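Heptaprenyl diphosphate synthase (HEPPP synthase) subunit 1 family protein (Staphylococcus aureus, PDB 5H9D) probably serves, together with a farnesyl pyrophosphate synthetase-like partner chain, as one subunit of the enzyme that makes heptaprenyl diphosphate. Local coordinates at residues Val46-Leu58 against Ser70-Leu84. Sequence-based numbering, arbitrary orientation.
Sequences VACLTIDTSMRHL and SILIGDLISAHFYTL
Thr50 is the knob of this antiparallel helix pair, set in a hollow formed by Ile77, His80, Phe81 and Leu84. Its methyl CG2, anti to the backbone N, reaches Ile77 CG2 at 3.6 Å and lies near the Ile77 carbonyl O. A short branched residue suits this hollow, where a methyl must fit close to the opposite backbone. The next residue, Ile51, covers a face of the Phe81 ring: CG1 stands 4.1 Å from the ring centroid, 11° off its normal, a CH-pi contact. The ring's edge meets the carbonyl O of Ala47, whose small side chain probably helps the ring to come near the backbone. At Ser54 and Gly74 the CA atoms are 4.6 Å apart, and the helix axes approach to 8.2 Å. Ser54 CB points toward the other helix, against the Gly74 carbonyl O. Leu58 CD2 lies 3.9 Å from Gly74 CA, filling the place a side chain would take, and His57 turns its ring edge to Gly74 N. Helix 4-15 borders the Thr50 side and helix 91-112 the Phe81 side, while Asp75 OD2 is hydrogen-bonded to His81 of the farnesyl pyrophosphate synthetase chain. With no hydrogen bond found between segments 46-58 and 70-84, their pairing rests on fitted apolar surfaces and small residues.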
ATOM      1  N   VAL C  46      -4.853   4.887 -20.896  1.00 79.92           N
ATOM      2  CA  VAL C  46      -4.007   5.406 -19.827  1.00 77.24           C
ATOM      3  C   VAL C  46      -3.797   4.430 -18.665  1.00 75.21           C
ATOM      4  O   VAL C  46      -2.731   4.438 -18.041  1.00 74.47           O
ATOM      5  CB  VAL C  46      -4.536   6.777 -19.302  1.00 76.55           C
ATOM      6  CG1 VAL C  46      -5.773   6.574 -18.460  1.00 76.56           C
ATOM      7  CG2 VAL C  46      -3.430   7.509 -18.547  1.00 75.35           C
ATOM      8  N   ALA C  47      -4.780   3.585 -18.370  1.00 72.71           N
ATOM      9  CA  ALA C  47      -4.580   2.627 -17.281  1.00 71.07           C
ATOM     10  C   ALA C  47      -3.351   1.813 -17.659  1.00 70.00           C
ATOM     11  O   ALA C  47      -2.403   1.697 -16.883  1.00 71.67           O
ATOM     12  CB  ALA C  47      -5.795   1.715 -17.107  1.00 68.92           C
ATOM     13  N   CYS C  48      -3.361   1.278 -18.872  1.00 67.38           N
ATOM     14  CA  CYS C  48      -2.248   0.489 -19.355  1.00 65.80           C
ATOM     15  C   CYS C  48      -0.928   1.285 -19.356  1.00 64.58           C
ATOM     16  O   CYS C  48       0.135   0.753 -19.035  1.00 65.20           O
ATOM     17  CB  CYS C  48      -2.574  -0.030 -20.757  1.00 65.97           C
ATOM     18  SG  CYS C  48      -1.162  -0.699 -21.642  1.00 69.98           S
ATOM     19  N   LEU C  49      -0.983   2.564 -19.716  1.00 63.52           N
ATOM     20  CA  LEU C  49       0.228   3.384 -19.730  1.00 61.27           C
ATOM     21  C   LEU C  49       0.667   3.752 -18.278  1.00 61.16           C
ATOM     22  O   LEU C  49       1.868   3.939 -18.003  1.00 57.26           O
ATOM     23  CB  LEU C  49      -0.000   4.641 -20.592  1.00 59.16           C
ATOM     24  CG  LEU C  49       1.165   5.643 -20.740  1.00 61.32           C
ATOM     25  CD1 LEU C  49       2.392   5.037 -21.475  1.00 58.26           C
ATOM     26  CD2 LEU C  49       0.640   6.848 -21.473  1.00 58.95           C
ATOM     27  N   THR C  50      -0.301   3.810 -17.355  1.00 60.40           N
ATOM     28  CA  THR C  50      -0.009   4.126 -15.949  1.00 62.33           C
ATOM     29  C   THR C  50       0.690   2.985 -15.209  1.00 61.93           C
ATOM     30  O   THR C  50       1.662   3.199 -14.487  1.00 60.85           O
ATOM     31  CB  THR C  50      -1.271   4.413 -15.134  1.00 63.81           C
ATOM     32  OG1 THR C  50      -2.207   5.143 -15.928  1.00 67.52           O
ATOM     33  CG2 THR C  50      -0.919   5.224 -13.905  1.00 62.10           C
ATOM     34  N   ILE C  51       0.180   1.769 -15.360  1.00 61.78           N
ATOM     35  CA  ILE C  51       0.810   0.671 -14.669  1.00 62.61           C
ATOM     36  C   ILE C  51       2.215   0.429 -15.237  1.00 63.03           C
ATOM     37  O   ILE C  51       3.122   0.016 -14.513  1.00 62.82           O
ATOM     38  CB  ILE C  51      -0.071  -0.600 -14.697  1.00 61.68           C
ATOM     39  CG1 ILE C  51       0.540  -1.644 -13.771  1.00 64.37           C
ATOM     40  CG2 ILE C  51      -0.229  -1.130 -16.075  1.00 61.38           C
ATOM     41  CD1 ILE C  51       0.548  -1.223 -12.323  1.00 61.02           C
ATOM     42  N   ASP C  52       2.397   0.737 -16.518  1.00 63.11           N
ATOM     43  CA  ASP C  52       3.688   0.597 -17.170  1.00 64.07           C
ATOM     44  C   ASP C  52       4.632   1.655 -16.581  1.00 65.18           C
ATOM     45  O   ASP C  52       5.850   1.431 -16.436  1.00 64.47           O
ATOM     46  CB  ASP C  52       3.521   0.810 -18.689  1.00 65.81           C
ATOM     47  CG  ASP C  52       4.872   0.854 -19.453  1.00 67.57           C
ATOM     48  OD1 ASP C  52       5.419   1.961 -19.648  1.00 66.00           O
ATOM     49  OD2 ASP C  52       5.391  -0.218 -19.862  1.00 68.76           O
ATOM     50  N   THR C  53       4.054   2.803 -16.225  1.00 64.89           N
ATOM     51  CA  THR C  53       4.806   3.926 -15.665  1.00 65.19           C
ATOM     52  C   THR C  53       5.303   3.683 -14.232  1.00 64.24           C
ATOM     53  O   THR C  53       6.498   3.849 -13.939  1.00 64.83           O
ATOM     54  CB  THR C  53       3.954   5.244 -15.694  1.00 66.04           C
ATOM     55  OG1 THR C  53       3.548   5.529 -17.036  1.00 68.19           O
ATOM     56  CG2 THR C  53       4.752   6.415 -15.182  1.00 65.22           C
ATOM     57  N   SER C  54       4.407   3.305 -13.330  1.00 61.92           N
ATOM     58  CA  SER C  54       4.848   3.071 -11.965  1.00 61.67           C
ATOM     59  C   SER C  54       5.921   1.989 -11.970  1.00 61.15           C
ATOM     60  O   SER C  54       7.034   2.199 -11.461  1.00 59.73           O
ATOM     61  CB  SER C  54       3.673   2.680 -11.073  1.00 61.76           C
ATOM     62  OG  SER C  54       2.909   1.641 -11.650  1.00 66.97           O
ATOM     63  N   MET C  55       5.587   0.853 -12.583  1.00 60.11           N
ATOM     64  CA  MET C  55       6.494  -0.283 -12.700  1.00 59.79           C
ATOM     65  C   MET C  55       7.909   0.113 -13.177  1.00 60.00           C
ATOM     66  O   MET C  55       8.911  -0.244 -12.556  1.00 56.90           O
ATOM     67  CB  MET C  55       5.884  -1.312 -13.651  1.00 60.83           C
ATOM     68  CG  MET C  55       4.583  -1.976 -13.163  1.00 58.45           C
ATOM     69  SD  MET C  55       4.893  -3.056 -11.802  0.53 58.54           S
ATOM     70  CE  MET C  55       4.515  -1.983 -10.367  1.00 57.18           C
ATOM     71  N   ARG C  56       8.000   0.868 -14.270  1.00 62.13           N
ATOM     72  CA  ARG C  56       9.319   1.283 -14.763  1.00 62.79           C
ATOM     73  C   ARG C  56       9.982   2.309 -13.828  1.00 62.94           C
ATOM     74  O   ARG C  56      11.220   2.414 -13.784  1.00 60.03           O
ATOM     75  CB  ARG C  56       9.213   1.850 -16.179  1.00 62.85           C
ATOM     76  CG  ARG C  56      10.551   2.321 -16.724  1.00 65.74           C
ATOM     77  CD  ARG C  56      10.499   2.735 -18.194  1.00 68.95           C
ATOM     78  NE  ARG C  56       9.870   1.714 -19.031  1.00 70.26           N
ATOM     79  CZ  ARG C  56       8.583   1.720 -19.361  1.00 70.47           C
ATOM     80  NH1 ARG C  56       7.800   2.705 -18.927  1.00 69.07           N
ATOM     81  NH2 ARG C  56       8.078   0.736 -20.104  1.00 70.36           N
ATOM     82  N   HIS C  57       9.154   3.052 -13.076  1.00 63.31           N
ATOM     83  CA  HIS C  57       9.659   4.047 -12.140  1.00 62.37           C
ATOM     84  C   HIS C  57      10.296   3.371 -10.953  1.00 61.69           C
ATOM     85  O   HIS C  57      11.384   3.739 -10.545  1.00 61.95           O
ATOM     86  CB  HIS C  57       8.553   4.972 -11.660  1.00 64.35           C
ATOM     87  CG  HIS C  57       9.060   6.190 -10.946  1.00 65.92           C
ATOM     88  ND1 HIS C  57      10.069   6.979 -11.452  1.00 67.81           N
ATOM     89  CD2 HIS C  57       8.677   6.775  -9.787  1.00 67.00           C
ATOM     90  CE1 HIS C  57      10.287   7.998 -10.642  1.00 67.08           C
ATOM     91  NE2 HIS C  57       9.453   7.899  -9.623  1.00 70.23           N
ATOM     92  N   LEU C  58       9.626   2.361 -10.415  1.00 61.62           N
ATOM     93  CA  LEU C  58      10.161   1.621  -9.272  1.00 61.61           C
ATOM     94  C   LEU C  58      11.381   0.828  -9.717  1.00 61.37           C
ATOM     95  O   LEU C  58      12.302   0.587  -8.934  1.00 59.92           O
ATOM     96  CB  LEU C  58       9.083   0.685  -8.671  1.00 59.44           C
ATOM     97  CG  LEU C  58       7.793   1.340  -8.129  1.00 57.91           C
ATOM     98  CD1 LEU C  58       6.692   0.346  -8.077  1.00 55.42           C
ATOM     99  CD2 LEU C  58       8.014   1.945  -6.764  1.00 55.08           C
ATOM    100  N   SER C  70      11.230   8.093  -3.469  1.00 62.81           N
ATOM    101  CA  SER C  70      10.789   7.962  -4.849  1.00 61.47           C
ATOM    102  C   SER C  70       9.799   6.785  -5.015  1.00 59.58           C
ATOM    103  O   SER C  70       8.944   6.788  -5.915  1.00 58.05           O
ATOM    104  CB  SER C  70      12.009   7.758  -5.730  1.00 63.01           C
ATOM    105  OG  SER C  70      12.989   8.715  -5.386  1.00 63.55           O
ATOM    106  N   ILE C  71       9.949   5.788  -4.139  1.00 56.97           N
ATOM    107  CA  ILE C  71       9.113   4.600  -4.100  1.00 53.92           C
ATOM    108  C   ILE C  71       7.642   4.993  -3.871  1.00 54.07           C
ATOM    109  O   ILE C  71       6.738   4.440  -4.515  1.00 53.26           O
ATOM    110  CB  ILE C  71       9.565   3.644  -2.940  1.00 53.95           C
ATOM    111  CG1 ILE C  71      11.047   3.274  -3.096  1.00 52.37           C
ATOM    112  CG2 ILE C  71       8.714   2.363  -2.917  1.00 51.88           C
ATOM    113  CD1 ILE C  71      11.574   2.326  -2.001  1.00 48.74           C
ATOM    114  N   LEU C  72       7.397   5.949  -2.964  1.00 51.73           N
ATOM    115  CA  LEU C  72       6.029   6.379  -2.682  1.00 50.19           C
ATOM    116  C   LEU C  72       5.366   6.934  -3.920  1.00 51.86           C
ATOM    117  O   LEU C  72       4.179   6.726  -4.155  1.00 52.00           O
ATOM    118  CB  LEU C  72       6.008   7.406  -1.564  1.00 47.47           C
ATOM    119  CG  LEU C  72       6.669   6.816  -0.312  1.00 48.56           C
ATOM    120  CD1 LEU C  72       6.893   7.898   0.706  1.00 48.36           C
ATOM    121  CD2 LEU C  72       5.852   5.650   0.250  1.00 44.51           C
ATOM    122  N   ILE C  73       6.153   7.646  -4.715  1.00 54.20           N
ATOM    123  CA  ILE C  73       5.688   8.230  -5.957  1.00 55.93           C
ATOM    124  C   ILE C  73       5.267   7.089  -6.863  1.00 57.70           C
ATOM    125  O   ILE C  73       4.157   7.078  -7.389  1.00 60.10           O
ATOM    126  CB  ILE C  73       6.817   8.983  -6.654  1.00 56.23           C
ATOM    127  CG1 ILE C  73       7.459   9.964  -5.683  1.00 56.30           C
ATOM    128  CG2 ILE C  73       6.285   9.715  -7.848  1.00 55.40           C
ATOM    129  CD1 ILE C  73       6.575  11.129  -5.319  1.00 58.41           C
ATOM    130  N   GLY C  74       6.162   6.122  -7.029  1.00 57.68           N
ATOM    131  CA  GLY C  74       5.875   4.994  -7.890  1.00 58.21           C
ATOM    132  C   GLY C  74       4.631   4.264  -7.475  1.00 59.70           C
ATOM    133  O   GLY C  74       3.921   3.731  -8.315  1.00 61.63           O
ATOM    134  N   ASP C  75       4.372   4.238  -6.173  1.00 59.93           N
ATOM    135  CA  ASP C  75       3.205   3.567  -5.634  1.00 60.99           C
ATOM    136  C   ASP C  75       1.915   4.384  -5.727  1.00 61.32           C
ATOM    137  O   ASP C  75       0.811   3.832  -5.777  1.00 60.82           O
ATOM    138  CB  ASP C  75       3.483   3.163  -4.198  1.00 63.68           C
ATOM    139  CG  ASP C  75       4.378   1.932  -4.103  1.00 66.81           C
ATOM    140  OD1 ASP C  75       4.029   0.878  -4.697  1.00 68.55           O
ATOM    141  OD2 ASP C  75       5.426   2.018  -3.429  1.00 68.12           O
ATOM    142  N   LEU C  76       2.046   5.703  -5.747  1.00 61.18           N
ATOM    143  CA  LEU C  76       0.874   6.556  -5.883  1.00 61.15           C
ATOM    144  C   LEU C  76       0.350   6.361  -7.308  1.00 60.32           C
ATOM    145  O   LEU C  76      -0.846   6.210  -7.537  1.00 59.17           O
ATOM    146  CB  LEU C  76       1.255   8.033  -5.688  1.00 61.64           C
ATOM    147  CG  LEU C  76       0.143   9.045  -5.994  1.00 58.66           C
ATOM    148  CD1 LEU C  76      -0.915   8.956  -4.974  1.00 55.07           C
ATOM    149  CD2 LEU C  76       0.728  10.413  -6.031  1.00 59.50           C
ATOM    150  N   ILE C  77       1.275   6.380  -8.258  1.00 60.26           N
ATOM    151  CA  ILE C  77       0.957   6.209  -9.660  1.00 61.38           C
ATOM    152  C   ILE C  77       0.315   4.840  -9.827  1.00 62.28           C
ATOM    153  O   ILE C  77      -0.579   4.615 -10.660  1.00 62.56           O
ATOM    154  CB  ILE C  77       2.238   6.331 -10.498  1.00 61.38           C
ATOM    155  CG1 ILE C  77       2.863   7.706 -10.228  1.00 62.94           C
ATOM    156  CG2 ILE C  77       1.927   6.179 -11.977  1.00 60.54           C
ATOM    157  CD1 ILE C  77       4.172   7.979 -10.956  1.00 64.80           C
ATOM    158  N   SER C  78       0.751   3.923  -8.982  1.00 62.37           N
ATOM    159  CA  SER C  78       0.234   2.574  -9.036  1.00 60.65           C
ATOM    160  C   SER C  78      -1.175   2.542  -8.485  1.00 58.08           C
ATOM    161  O   SER C  78      -2.048   1.905  -9.056  1.00 57.45           O
ATOM    162  CB  SER C  78       1.154   1.651  -8.259  1.00 60.59           C
ATOM    163  OG  SER C  78       0.734   0.330  -8.447  1.00 63.72           O
ATOM    164  N   ALA C  79      -1.394   3.235  -7.373  1.00 57.24           N
ATOM    165  CA  ALA C  79      -2.719   3.276  -6.775  1.00 58.25           C
ATOM    166  C   ALA C  79      -3.607   4.020  -7.768  1.00 59.65           C
ATOM    167  O   ALA C  79      -4.786   3.702  -7.937  1.00 60.88           O
ATOM    168  CB  ALA C  79      -2.680   3.993  -5.426  1.00 54.21           C
ATOM    169  N   HIS C  80      -3.023   4.999  -8.450  1.00 61.15           N
ATOM    170  CA  HIS C  80      -3.780   5.743  -9.427  1.00 62.55           C
ATOM    171  C   HIS C  80      -4.333   4.772 -10.464  1.00 62.66           C
ATOM    172  O   HIS C  80      -5.497   4.851 -10.836  1.00 62.41           O
ATOM    173  CB  HIS C  80      -2.907   6.803 -10.100  1.00 64.37           C
ATOM    174  CG  HIS C  80      -3.635   7.581 -11.152  1.00 67.65           C
ATOM    175  ND1 HIS C  80      -5.010   7.563 -11.267  1.00 66.83           N
ATOM    176  CD2 HIS C  80      -3.184   8.385 -12.144  1.00 67.10           C
ATOM    177  CE1 HIS C  80      -5.375   8.320 -12.285  1.00 67.13           C
ATOM    178  NE2 HIS C  80      -4.287   8.830 -12.835  1.00 67.66           N
ATOM    179  N   PHE C  81      -3.490   3.851 -10.912  1.00 62.91           N
ATOM    180  CA  PHE C  81      -3.875   2.836 -11.890  1.00 64.56           C
ATOM    181  C   PHE C  81      -5.155   2.082 -11.541  1.00 65.36           C
ATOM    182  O   PHE C  81      -5.896   1.681 -12.440  1.00 64.19           O
ATOM    183  CB  PHE C  81      -2.736   1.811 -12.048  1.00 65.97           C
ATOM    184  CG  PHE C  81      -3.144   0.514 -12.737  1.00 67.37           C
ATOM    185  CD1 PHE C  81      -3.075   0.388 -14.128  1.00 68.20           C
ATOM    186  CD2 PHE C  81      -3.543  -0.596 -11.989  1.00 67.49           C
ATOM    187  CE1 PHE C  81      -3.384  -0.810 -14.755  1.00 66.10           C
ATOM    188  CE2 PHE C  81      -3.855  -1.797 -12.610  1.00 67.31           C
ATOM    189  CZ  PHE C  81      -3.772  -1.902 -14.002  1.00 67.44           C
ATOM    190  N   TYR C  82      -5.409   1.872 -10.249  1.00 66.19           N
ATOM    191  CA  TYR C  82      -6.588   1.111  -9.834  1.00 67.80           C
ATOM    192  C   TYR C  82      -7.875   1.940  -9.744  1.00 67.86           C
ATOM    193  O   TYR C  82      -8.968   1.435 -10.021  1.00 67.00           O
ATOM    194  CB  TYR C  82      -6.258   0.352  -8.524  1.00 68.44           C
ATOM    195  CG  TYR C  82      -7.383  -0.405  -7.812  1.00 69.69           C
ATOM    196  CD1 TYR C  82      -8.418  -1.054  -8.512  1.00 68.59           C
ATOM    197  CD2 TYR C  82      -7.355  -0.543  -6.423  1.00 70.25           C
ATOM    198  CE1 TYR C  82      -9.378  -1.817  -7.834  1.00 66.66           C
ATOM    199  CE2 TYR C  82      -8.304  -1.305  -5.744  1.00 69.39           C
ATOM    200  CZ  TYR C  82      -9.305  -1.938  -6.445  1.00 67.90           C
ATOM    201  OH  TYR C  82     -10.196  -2.696  -5.713  1.00 66.65           O
ATOM    202  N   THR C  83      -7.758   3.207  -9.368  1.00 68.75           N
ATOM    203  CA  THR C  83      -8.944   4.051  -9.318  1.00 69.60           C
ATOM    204  C   THR C  83      -9.464   4.033 -10.743  1.00 70.41           C
ATOM    205  O   THR C  83     -10.667   4.109 -10.984  1.00 70.55           O
ATOM    206  CB  THR C  83      -8.593   5.484  -8.944  1.00 69.62           C
ATOM    207  OG1 THR C  83      -7.411   5.878  -9.648  1.00 70.29           O
ATOM    208  CG2 THR C  83      -8.363   5.597  -7.450  1.00 69.86           C
ATOM    209  N   LEU C  84      -8.509   3.914 -11.666  1.00 71.51           N
ATOM    210  CA  LEU C  84      -8.713   3.853 -13.107  1.00 71.45           C
ATOM    211  C   LEU C  84      -9.326   2.502 -13.501  1.00 73.11           C
ATOM    212  O   LEU C  84     -10.248   2.456 -14.309  1.00 75.54           O
ATOM    213  CB  LEU C  84      -7.376   4.042 -13.808  1.00 70.77           C
ATOM    214  CG  LEU C  84      -7.179   5.177 -14.815  1.00 72.22           C
ATOM    215  CD1 LEU C  84      -7.814   6.473 -14.318  1.00 72.34           C
ATOM    216  CD2 LEU C  84      -5.672   5.351 -15.052  1.00 71.79           C
TER